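PDB 2IMP: lactaldehyde dehydrogenase from Escherichia coli, which catalyses the irreversible, NAD-dependent oxidation of L-lactaldehyde to L-lactate and also oxidises glycolaldehyde and L-glyceraldehyde. Local coordinates for residues Y10-F15 and I50-R55; P58-E61 and E67-S70. All coordinates share one frame; numbering follows the deposited sequence.

Contact 1 (Y10-F15 and I50-R55); sequences YIDGQF and IDAAER
D12, in the turn between the strands 5-11 and 14-16, lies against A52 on the helix 43-62, their CA atoms 5.2 Å apart. The turn is a tight beta-hairpin: I11 N bonds to Q14 O, the return bond from Q14 N to I11 O is weak, and D12 and G13 between them both have positive phi. The CB of D12 points at the helix and meets the CB of A52 at 3.5 Å; I11 adds a looser apolar touch through CG2. With its CG anti to the backbone N (chi1 -163°), D12 carries its carboxylate over A52 toward R55, one turn further along the helix. R55 bends at chi3 (-64°), lays one guanidinium face over its own helix near A52 CA, and reaches D12 with an edge. The salt bridge runs from R55 NH2 to D12 OD2 over 2.8 Å. D12 OD2 lies almost in the guanidinium plane, yet the donor comes from above the carboxylate, and the bond is bent. D12 OD2 also forms a salt bridge with R199, so two arginines share one oxygen and would probably favour the charged carboxylate. D12 OD1 accepts a hydrogen bond from a water that also donates to A52 O, a second, indirect link to the helix. N203 of the strand 202-204 accepts a bond from D12 N and touches A52 and A53, and A53 also packs on V145 of the strand 134-149.

Contact 2 (P58-E61 and E67-S70); sequences PEWE and ERAS. With SO4 (sulfate ion), chain C.
R68 lies over the indole of W60 and so joins two consecutive helices, 43-62 and 65-81, which a short turn connects in the aldehyde dehydrogenase fold. Along 67-70, R68 makes essentially the whole contact, W60 and R68 having the closest CA atoms at 7.8 Å. R68 starts toward the other helix, its CG anti to its own carbonyl carbon (chi1 -63°), and its aliphatic chain crosses one face of the tryptophan: CB and CG cover the six-membered ring near W60 CZ2, and CD sits above the five-membered ring. This is a CH-pi contact, R68 CD being 3.6 Å from the centroid of that ring and 3.4 Å from W60 NE1. A bend at chi3 then lifts the guanidinium off the indole, leaving R68 CZ 5.7 Å from the centroid of the five-membered ring of W60, at most a weak cation-pi attraction; the planes are 53° apart. The guanidinium turns instead to backbone carbonyls: R68 NH1 gives a weak bond to W60 O at 3.4 Å and approaches E61 O at 3.1 Å, while R68 NE binds L168 O. W60 NE1 bonds to L167 O, so ring and guanidinium are both fastened to the end of the helix 155-168; L197, P198 and V201 also touch the indole, and W71 meets it ring to ring. With an alanine in place of W60, the methylenes of R68 would probably lose the face they lie on, and L167 O its indole donor. Farther on, S70 OG donates to O3 of a sulfate, probably from the crystallisation liquor, over 2.8 Å.

Both contacts use the helix 43-62, contact 1 along its middle and contact 2 near its C-terminal end, with centres 15 Å apart. Contact 1 ties the helix to the N-terminal hairpin and is only partly buried; contact 2 is buried and brings in the following helix, 65-81. Each employs an arginine with a bend at chi3, but the chemistry differs with the place: ionic and water-mediated at the partly buried hairpin, aromatic and main-chain polar at the buried helix pair. Contact 2 lies away from the annotated sites; in contact 1, I11 is about 11 Å, side chain to side chain, from the NAD-binding K176.

Contact 1 (Y10-F15 and I50-R55)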
ATOM      1  N   TYR A  10      -5.221   8.324  38.023  1.00 13.94           N
ATOM      2  CA  TYR A  10      -3.827   8.195  37.644  1.00 13.85           C
ATOM      3  C   TYR A  10      -3.434   9.341  36.714  1.00 14.19           C
ATOM      4  O   TYR A  10      -3.764   9.333  35.529  1.00 13.81           O
ATOM      5  CB  TYR A  10      -3.561   6.852  36.963  1.00 13.09           C
ATOM      6  CG  TYR A  10      -2.092   6.541  36.846  1.00 13.83           C
ATOM      7  CD1 TYR A  10      -1.339   6.202  37.975  1.00 13.72           C
ATOM      8  CD2 TYR A  10      -1.439   6.609  35.614  1.00 12.29           C
ATOM      9  CE1 TYR A  10       0.031   5.929  37.875  1.00 14.41           C
ATOM     10  CE2 TYR A  10      -0.072   6.340  35.502  1.00 12.89           C
ATOM     11  CZ  TYR A  10       0.655   6.008  36.633  1.00 14.76           C
ATOM     12  OH  TYR A  10       1.999   5.757  36.526  1.00 13.95           O
ATOM     13  N   ILE A  11      -2.759  10.334  37.282  1.00 15.84           N
ATOM     14  CA  ILE A  11      -2.359  11.519  36.546  1.00 16.69           C
ATOM     15  C   ILE A  11      -0.853  11.854  36.611  1.00 17.38           C
ATOM     16  O   ILE A  11      -0.262  11.919  37.687  1.00 18.70           O
ATOM     17  CB  ILE A  11      -3.167  12.736  37.049  1.00 16.64           C
ATOM     18  CG1 ILE A  11      -4.662  12.460  36.862  1.00 18.99           C
ATOM     19  CG2 ILE A  11      -2.745  14.003  36.307  1.00 16.33           C
ATOM     20  CD1 ILE A  11      -5.580  13.426  37.594  1.00 18.46           C
ATOM     21  N   ASP A  12      -0.263  12.056  35.439  1.00 14.77           N
ATOM     22  CA  ASP A  12       1.147  12.389  35.304  1.00 14.72           C
ATOM     23  C   ASP A  12       2.141  11.426  36.003  1.00 14.65           C
ATOM     24  O   ASP A  12       3.047  11.860  36.720  1.00 11.39           O
ATOM     25  CB  ASP A  12       1.389  13.832  35.779  1.00 15.06           C
ATOM     26  CG  ASP A  12       2.730  14.392  35.306  1.00 16.47           C
ATOM     27  OD1 ASP A  12       3.363  13.777  34.421  1.00 15.86           O
ATOM     28  OD2 ASP A  12       3.143  15.458  35.810  1.00 15.02           O
ATOM     29  N   GLY A  13       1.948  10.127  35.793  1.00 13.99           N
ATOM     30  CA  GLY A  13       2.858   9.146  36.353  1.00 13.24           C
ATOM     31  C   GLY A  13       2.701   8.753  37.809  1.00 17.10           C
ATOM     32  O   GLY A  13       3.581   8.091  38.364  1.00 17.33           O
ATOM     33  N   GLN A  14       1.594   9.140  38.431  1.00 15.26           N
ATOM     34  CA  GLN A  14       1.361   8.786  39.828  1.00 18.26           C
ATOM     35  C   GLN A  14      -0.130   8.722  40.204  1.00 17.90           C
ATOM     36  O   GLN A  14      -0.961   9.395  39.589  1.00 18.22           O
ATOM     37  CB  GLN A  14       2.051   9.802  40.756  1.00 17.78           C
ATOM     38  CG  GLN A  14       1.469  11.217  40.670  1.00 18.27           C
ATOM     39  CD  GLN A  14       2.208  12.240  41.539  1.00 22.37           C
ATOM     40  OE1 GLN A  14       1.874  13.429  41.539  1.00 20.46           O
ATOM     41  NE2 GLN A  14       3.208  11.778  42.283  1.00 22.06           N
ATOM     42  N   PHE A  15      -0.465   7.896  41.186  1.00 17.43           N
ATOM     43  CA  PHE A  15      -1.842   7.860  41.632  1.00 20.25           C
ATOM     44  C   PHE A  15      -2.134   9.083  42.517  1.00 21.12           C
ATOM     45  O   PHE A  15      -1.355   9.399  43.415  1.00 21.91           O
ATOM     46  CB  PHE A  15      -2.139   6.570  42.404  1.00 18.65           C
ATOM     47  CG  PHE A  15      -2.249   5.351  41.531  1.00 19.21           C
ATOM     48  CD1 PHE A  15      -1.201   4.444  41.443  1.00 17.68           C
ATOM     49  CD2 PHE A  15      -3.399   5.123  40.781  1.00 17.46           C
ATOM     50  CE1 PHE A  15      -1.299   3.321  40.625  1.00 20.10           C
ATOM     51  CE2 PHE A  15      -3.507   4.003  39.957  1.00 17.29           C
ATOM     52  CZ  PHE A  15      -2.452   3.102  39.878  1.00 18.26           C
ATOM     53  N   ILE A  50      -4.868  15.984  30.966  1.00 15.39           N
ATOM     54  CA  ILE A  50      -4.587  16.448  29.620  1.00 15.52           C
ATOM     55  C   ILE A  50      -3.307  17.304  29.564  1.00 15.65           C
ATOM     56  O   ILE A  50      -2.482  17.141  28.661  1.00 16.67           O
ATOM     57  CB  ILE A  50      -5.783  17.248  29.051  1.00 14.16           C
ATOM     58  CG1 ILE A  50      -6.952  16.290  28.805  1.00 14.88           C
ATOM     59  CG2 ILE A  50      -5.384  17.951  27.757  1.00 14.29           C
ATOM     60  CD1 ILE A  50      -8.227  16.965  28.347  1.00 12.13           C
ATOM     61  N   ASP A  51      -3.144  18.195  30.541  1.00 14.69           N
ATOM     62  CA  ASP A  51      -1.940  19.016  30.586  1.00 15.18           C
ATOM     63  C   ASP A  51      -0.681  18.160  30.775  1.00 13.84           C
ATOM     64  O   ASP A  51       0.375  18.449  30.209  1.00 14.07           O
ATOM     65  CB  ASP A  51      -2.020  20.062  31.711  1.00 18.01           C
ATOM     66  CG  ASP A  51      -3.044  21.146  31.427  1.00 21.40           C
ATOM     67  OD1 ASP A  51      -3.273  21.453  30.238  1.00 19.96           O
ATOM     68  OD2 ASP A  51      -3.609  21.704  32.390  1.00 24.84           O
ATOM     69  N   ALA A  52      -0.808  17.117  31.588  1.00 12.60           N
ATOM     70  CA  ALA A  52       0.302  16.206  31.811  1.00 12.06           C
ATOM     71  C   ALA A  52       0.640  15.434  30.512  1.00 11.25           C
ATOM     72  O   ALA A  52       1.804  15.256  30.153  1.00 12.28           O
ATOM     73  CB  ALA A  52      -0.045  15.222  32.934  1.00  9.74           C
ATOM     74  N   ALA A  53      -0.405  14.986  29.824  1.00 13.19           N
ATOM     75  CA  ALA A  53      -0.227  14.275  28.569  1.00 13.31           C
ATOM     76  C   ALA A  53       0.468  15.161  27.518  1.00 14.50           C
ATOM     77  O   ALA A  53       1.301  14.692  26.738  1.00 13.60           O
ATOM     78  CB  ALA A  53      -1.572  13.801  28.046  1.00  9.23           C
ATOM     79  N   GLU A  54       0.109  16.440  27.522  1.00 14.88           N
ATOM     80  CA  GLU A  54       0.707  17.396  26.606  1.00 16.09           C
ATOM     81  C   GLU A  54       2.209  17.595  26.877  1.00 16.24           C
ATOM     82  O   GLU A  54       3.019  17.604  25.950  1.00 15.99           O
ATOM     83  CB  GLU A  54      -0.017  18.741  26.702  1.00 17.70           C
ATOM     84  CG  GLU A  54       0.517  19.809  25.758  1.00 19.70           C
ATOM     85  CD  GLU A  54      -0.205  21.134  25.929  1.00 22.13           C
ATOM     86  OE1 GLU A  54      -0.078  21.747  27.010  1.00 25.32           O
ATOM     87  OE2 GLU A  54      -0.907  21.562  24.991  1.00 23.27           O
ATOM     88  N   ARG A  55       2.566  17.741  28.152  1.00 14.85           N
ATOM     89  CA  ARG A  55       3.968  17.912  28.514  1.00 13.23           C
ATOM     90  C   ARG A  55       4.852  16.717  28.105  1.00 12.98           C
ATOM     91  O   ARG A  55       6.003  16.892  27.717  1.00 12.91           O
ATOM     92  CB  ARG A  55       4.128  18.129  30.029  1.00 15.62           C
ATOM     93  CG  ARG A  55       3.575  19.448  30.578  1.00 17.55           C
ATOM     94  CD  ARG A  55       4.160  19.750  31.964  1.00 17.69           C
ATOM     95  NE  ARG A  55       3.778  18.772  32.986  1.00 17.34           N
ATOM     96  CZ  ARG A  55       2.606  18.764  33.617  1.00 20.22           C
ATOM     97  NH1 ARG A  55       1.688  19.684  33.337  1.00 19.26           N
ATOM     98  NH2 ARG A  55       2.352  17.843  34.534  1.00 18.27           N
TER
HETATM   99  O   HOH W   1       3.921  15.140  32.020  1.00 13.46           O

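Contact 2 (P58-E61 and E67-S70)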
ATOM      1  N   PRO A  58       5.889  15.415  23.324  1.00 13.56           N
ATOM      2  CA  PRO A  58       7.075  15.641  22.484  1.00 15.24           C
ATOM      3  C   PRO A  58       8.186  14.586  22.722  1.00 17.34           C
ATOM      4  O   PRO A  58       8.705  14.000  21.770  1.00 17.41           O
ATOM      5  CB  PRO A  58       7.518  17.046  22.884  1.00 14.80           C
ATOM      6  CG  PRO A  58       6.207  17.720  23.193  1.00 14.86           C
ATOM      7  CD  PRO A  58       5.480  16.662  24.000  1.00 12.77           C
ATOM      8  N   GLU A  59       8.542  14.375  23.987  1.00 17.58           N
ATOM      9  CA  GLU A  59       9.552  13.383  24.344  1.00 20.78           C
ATOM     10  C   GLU A  59       9.144  11.949  23.934  1.00 19.56           C
ATOM     11  O   GLU A  59       9.979  11.155  23.496  1.00 18.79           O
ATOM     12  CB  GLU A  59       9.794  13.374  25.851  1.00 24.29           C
ATOM     13  CG  GLU A  59      10.713  14.436  26.398  1.00 33.41           C
ATOM     14  CD  GLU A  59      10.911  14.271  27.904  1.00 39.06           C
ATOM     15  OE1 GLU A  59       9.942  14.503  28.666  1.00 38.22           O
ATOM     16  OE2 GLU A  59      12.030  13.893  28.321  1.00 42.72           O
ATOM     17  N   TRP A  60       7.862  11.638  24.116  1.00 15.89           N
ATOM     18  CA  TRP A  60       7.343  10.325  23.763  1.00 13.38           C
ATOM     19  C   TRP A  60       7.405  10.096  22.240  1.00 14.56           C
ATOM     20  O   TRP A  60       7.923   9.079  21.779  1.00 14.47           O
ATOM     21  CB  TRP A  60       5.906  10.173  24.298  1.00 12.62           C
ATOM     22  CG  TRP A  60       5.250   8.830  24.021  1.00 10.99           C
ATOM     23  CD1 TRP A  60       4.224   8.581  23.152  1.00  8.91           C
ATOM     24  CD2 TRP A  60       5.587   7.571  24.618  1.00 10.88           C
ATOM     25  NE1 TRP A  60       3.902   7.243  23.171  1.00 10.95           N
ATOM     26  CE2 TRP A  60       4.719   6.601  24.054  1.00 11.29           C
ATOM     27  CE3 TRP A  60       6.533   7.165  25.563  1.00 10.32           C
ATOM     28  CZ2 TRP A  60       4.775   5.246  24.421  1.00  9.14           C
ATOM     29  CZ3 TRP A  60       6.586   5.810  25.927  1.00  9.53           C
ATOM     30  CH2 TRP A  60       5.709   4.873  25.350  1.00  9.96           C
ATOM     31  N   GLU A  61       6.899  11.054  21.467  1.00 12.84           N
ATOM     32  CA  GLU A  61       6.971  10.911  20.021  1.00 12.82           C
ATOM     33  C   GLU A  61       8.433  10.875  19.517  1.00 13.02           C
ATOM     34  O   GLU A  61       8.741  10.211  18.530  1.00 11.75           O
ATOM     35  CB  GLU A  61       6.203  12.036  19.299  1.00 13.34           C
ATOM     36  CG  GLU A  61       6.277  11.906  17.771  1.00 12.71           C
ATOM     37  CD  GLU A  61       5.274  12.779  17.008  1.00 19.54           C
ATOM     38  OE1 GLU A  61       4.761  13.773  17.576  1.00 15.29           O
ATOM     39  OE2 GLU A  61       5.012  12.468  15.816  1.00 16.91           O
ATOM     40  N   GLU A  67      10.977   1.552  20.588  1.00 13.10           N
ATOM     41  CA  GLU A  67      11.041   1.746  22.030  1.00 13.74           C
ATOM     42  C   GLU A  67       9.643   1.924  22.647  1.00 12.76           C
ATOM     43  O   GLU A  67       9.399   1.500  23.775  1.00 12.12           O
ATOM     44  CB  GLU A  67      11.958   2.921  22.386  1.00 15.19           C
ATOM     45  CG  GLU A  67      13.437   2.539  22.330  1.00 18.78           C
ATOM     46  CD  GLU A  67      14.382   3.707  22.573  1.00 22.81           C
ATOM     47  OE1 GLU A  67      14.164   4.470  23.541  1.00 23.51           O
ATOM     48  OE2 GLU A  67      15.356   3.849  21.800  1.00 24.65           O
ATOM     49  N   ARG A  68       8.733   2.546  21.901  1.00 11.13           N
ATOM     50  CA  ARG A  68       7.375   2.677  22.399  1.00 10.22           C
ATOM     51  C   ARG A  68       6.718   1.282  22.413  1.00 10.70           C
ATOM     52  O   ARG A  68       5.971   0.931  23.328  1.00  9.71           O
ATOM     53  CB  ARG A  68       6.571   3.661  21.535  1.00  9.59           C
ATOM     54  CG  ARG A  68       7.129   5.092  21.575  1.00 12.00           C
ATOM     55  CD  ARG A  68       6.181   6.098  20.945  1.00 10.55           C
ATOM     56  NE  ARG A  68       5.948   5.839  19.528  1.00 13.65           N
ATOM     57  CZ  ARG A  68       6.540   6.493  18.534  1.00 11.31           C
ATOM     58  NH1 ARG A  68       7.409   7.458  18.795  1.00 15.44           N
ATOM     59  NH2 ARG A  68       6.254   6.187  17.275  1.00 14.32           N
ATOM     60  N   ALA A  69       7.043   0.489  21.394  1.00 10.24           N
ATOM     61  CA  ALA A  69       6.545  -0.872  21.319  1.00 10.96           C
ATOM     62  C   ALA A  69       7.030  -1.688  22.538  1.00 12.00           C
ATOM     63  O   ALA A  69       6.281  -2.469  23.130  1.00 11.74           O
ATOM     64  CB  ALA A  69       7.021  -1.531  20.033  1.00 10.25           C
ATOM     65  N   SER A  70       8.297  -1.490  22.888  1.00 13.73           N
ATOM     66  CA  SER A  70       8.871  -2.169  24.038  1.00 16.30           C
ATOM     67  C   SER A  70       8.057  -1.860  25.318  1.00 14.68           C
ATOM     68  O   SER A  70       7.778  -2.745  26.123  1.00 15.38           O
ATOM     69  CB  SER A  70      10.330  -1.743  24.219  1.00 17.83           C
ATOM     70  OG  SER A  70      10.944  -2.477  25.259  1.00 22.95           O
TER
HETATM   71  S   SO4 C 510      11.196  -5.710  23.621  1.00 71.46           S
HETATM   72  O1  SO4 C 510       9.906  -6.233  24.110  1.00 71.34           O
HETATM   73  O2  SO4 C 510      10.954  -4.716  22.557  1.00 72.01           O
HETATM   74  O3  SO4 C 510      11.923  -5.069  24.734  1.00 72.18           O
HETATM   75  O4  SO4 C 510      12.002  -6.822  23.082  1.00 72.08           O